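Side-chain contact in protocadherin gamma-B3 (Homo sapiens, PDB 5K8R), which is a potential calcium-dependent cell-adhesion protein that may help establish and maintain specific neuronal connections in the brain, seen here as its first four cadherin repeats: residues F45-E50 with F76-E81. Numbering follows the deposited sequence.
Sequences FTVSPE and FEMVAE
Phe76 and Phe45 meet ring to ring between the two sheets of the first cadherin repeat, a beta-sandwich. Phe76 sits on strand 73-80, inside one sheet; Phe45 and Val47 sit on strand 45-47, at the border of the other. From CA, the Phe76 CB bond points toward strand 45-47, and chi1 of 57° sets CG between the backbone N and the carbonyl carbon, from where the CD2-CE2 side of the ring reaches Phe45. CB and CG serve as the stem; the touching begins at CD2, 4.2 Å from Phe45 CD1. CE2 comes closest, 3.5 Å from the same Phe45 CD1 and 3.9 Å from Phe45 CE1. CZ, at the tip, lies 4.1 Å from Phe45 CD1. The ring planes are near parallel, 30° apart, yet slid past each other, with centroids 5.4 Å apart, so one flank of each ring does the touching and the rings barely overlap. Two residues along, Met78 and Val47 cross at about a right angle: Val47 CG2 lies 4.2 Å from Met78 CG, which stands anti to its own backbone N (chi1 -177°). Leu54 packs on Phe45, Val47 and Phe76, while Val38 touches Val47 and Phe76. Replacing Phe76 with an alanine would probably open a gap beside Phe45 CD1 and leave Leu54 and Val38 short of a packing partner. On the outward side of strand 73-80, Val79 packs on Leu338 in the fourth repeat of the second subunit. No hydrogen bond or charge links the two segments, so they meet here through apolar packing, by shape and the burial of hydrocarbon.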
loop_
_atom_site.group_PDB
_atom_site.type_symbol
_atom_site.label_atom_id
_atom_site.label_comp_id
_atom_site.label_asym_id
_atom_site.label_seq_id
_atom_site.Cartn_x
_atom_site.Cartn_y
_atom_site.Cartn_z
ATOM N N PHE A 45 27.056 52.510 -25.847
ATOM C CA PHE A 45 28.340 53.073 -26.234
ATOM C C PHE A 45 28.166 54.529 -26.637
ATOM O O PHE A 45 27.085 54.946 -27.063
ATOM C CB PHE A 45 28.974 52.297 -27.398
ATOM C CG PHE A 45 29.078 50.819 -27.160
ATOM C CD1 PHE A 45 28.123 49.953 -27.669
ATOM C CD2 PHE A 45 30.131 50.293 -26.432
ATOM C CE1 PHE A 45 28.217 48.590 -27.452
ATOM C CE2 PHE A 45 30.231 48.934 -26.213
ATOM C CZ PHE A 45 29.273 48.081 -26.723
ATOM N N THR A 46 29.243 55.300 -26.499
ATOM C CA THR A 46 29.284 56.676 -26.973
ATOM C C THR A 46 30.606 56.916 -27.683
ATOM O O THR A 46 31.644 56.384 -27.279
ATOM C CB THR A 46 29.116 57.693 -25.828
ATOM O OG1 THR A 46 30.015 57.370 -24.758
ATOM C CG2 THR A 46 27.685 57.694 -25.306
ATOM N N VAL A 47 30.562 57.710 -28.746
ATOM C CA VAL A 47 31.758 58.073 -29.499
ATOM C C VAL A 47 32.258 59.415 -28.978
ATOM O O VAL A 47 31.501 60.390 -28.926
ATOM C CB VAL A 47 31.472 58.134 -31.007
ATOM C CG1 VAL A 47 32.716 58.552 -31.765
ATOM C CG2 VAL A 47 30.966 56.786 -31.504
ATOM N N SER A 48 33.518 59.463 -28.576
ATOM C CA SER A 48 34.127 60.717 -28.144
ATOM C C SER A 48 34.365 61.596 -29.365
ATOM O O SER A 48 35.224 61.258 -30.189
ATOM C CB SER A 48 35.440 60.449 -27.403
ATOM O OG SER A 48 35.203 60.085 -26.056
ATOM N N PRO A 49 33.643 62.712 -29.536
ATOM C CA PRO A 49 33.762 63.460 -30.796
ATOM C C PRO A 49 35.027 64.304 -30.872
ATOM O O PRO A 49 35.207 65.065 -31.827
ATOM C CB PRO A 49 32.499 64.328 -30.805
ATOM C CG PRO A 49 32.188 64.551 -29.378
ATOM C CD PRO A 49 32.663 63.329 -28.621
ATOM N N GLU A 50 35.909 64.183 -29.880
ATOM C CA GLU A 50 37.187 64.884 -29.911
ATOM C C GLU A 50 38.276 64.035 -30.560
ATOM O O GLU A 50 38.980 64.506 -31.458
ATOM C CB GLU A 50 37.601 65.289 -28.494
ATOM C CG GLU A 50 36.458 65.794 -27.626
ATOM C CD GLU A 50 35.801 64.684 -26.826
ATOM O OE1 GLU A 50 35.650 63.568 -27.365
ATOM O OE2 GLU A 50 35.452 64.925 -25.651
ATOM N N PHE A 76 25.281 48.387 -34.191
ATOM C CA PHE A 76 24.770 49.748 -34.267
ATOM C C PHE A 76 25.450 50.461 -35.429
ATOM O O PHE A 76 26.321 49.905 -36.104
ATOM C CB PHE A 76 24.973 50.493 -32.942
ATOM C CG PHE A 76 26.401 50.538 -32.477
ATOM C CD1 PHE A 76 27.246 51.558 -32.885
ATOM C CD2 PHE A 76 26.895 49.565 -31.624
ATOM C CE1 PHE A 76 28.559 51.604 -32.456
ATOM C CE2 PHE A 76 28.208 49.605 -31.191
ATOM C CZ PHE A 76 29.040 50.626 -31.607
ATOM N N GLU A 77 25.041 51.705 -35.658
ATOM C CA GLU A 77 25.534 52.510 -36.768
ATOM C C GLU A 77 26.134 53.797 -36.221
ATOM O O GLU A 77 25.463 54.540 -35.494
ATOM C CB GLU A 77 24.409 52.826 -37.756
ATOM C CG GLU A 77 23.737 51.603 -38.362
ATOM C CD GLU A 77 24.515 51.021 -39.527
ATOM O OE1 GLU A 77 25.497 51.656 -39.967
ATOM O OE2 GLU A 77 24.142 49.930 -40.007
ATOM N N MET A 78 27.394 54.055 -36.564
ATOM C CA MET A 78 28.018 55.343 -36.295
ATOM C C MET A 78 27.872 56.214 -37.535
ATOM O O MET A 78 28.354 55.849 -38.613
ATOM C CB MET A 78 29.494 55.185 -35.930
ATOM C CG MET A 78 30.166 56.504 -35.567
ATOM S SD MET A 78 31.956 56.509 -35.790
ATOM C CE MET A 78 32.074 56.544 -37.576
ATOM N N VAL A 79 27.198 57.349 -37.382
ATOM C CA VAL A 79 26.966 58.257 -38.495
ATOM C C VAL A 79 27.880 59.477 -38.501
ATOM O O VAL A 79 28.108 60.111 -37.471
ATOM C CB VAL A 79 25.500 58.736 -38.531
ATOM C CG1 VAL A 79 25.173 59.531 -37.278
ATOM C CG2 VAL A 79 25.246 59.567 -39.780
ATOM N N ALA A 80 28.392 59.791 -39.685
ATOM C CA ALA A 80 29.267 60.929 -39.896
ATOM C C ALA A 80 28.592 61.878 -40.874
ATOM O O ALA A 80 27.740 61.474 -41.669
ATOM C CB ALA A 80 30.635 60.503 -40.441
ATOM N N GLU A 81 28.976 63.148 -40.810
ATOM C CA GLU A 81 28.438 64.154 -41.711
ATOM C C GLU A 81 29.581 64.866 -42.421
ATOM O O GLU A 81 30.750 64.751 -42.043
ATOM C CB GLU A 81 27.542 65.158 -40.972
ATOM C CG GLU A 81 28.083 65.655 -39.648
ATOM C CD GLU A 81 27.125 66.603 -38.955
ATOM O OE1 GLU A 81 26.582 67.501 -39.633
ATOM O OE2 GLU A 81 26.904 66.444 -37.736
#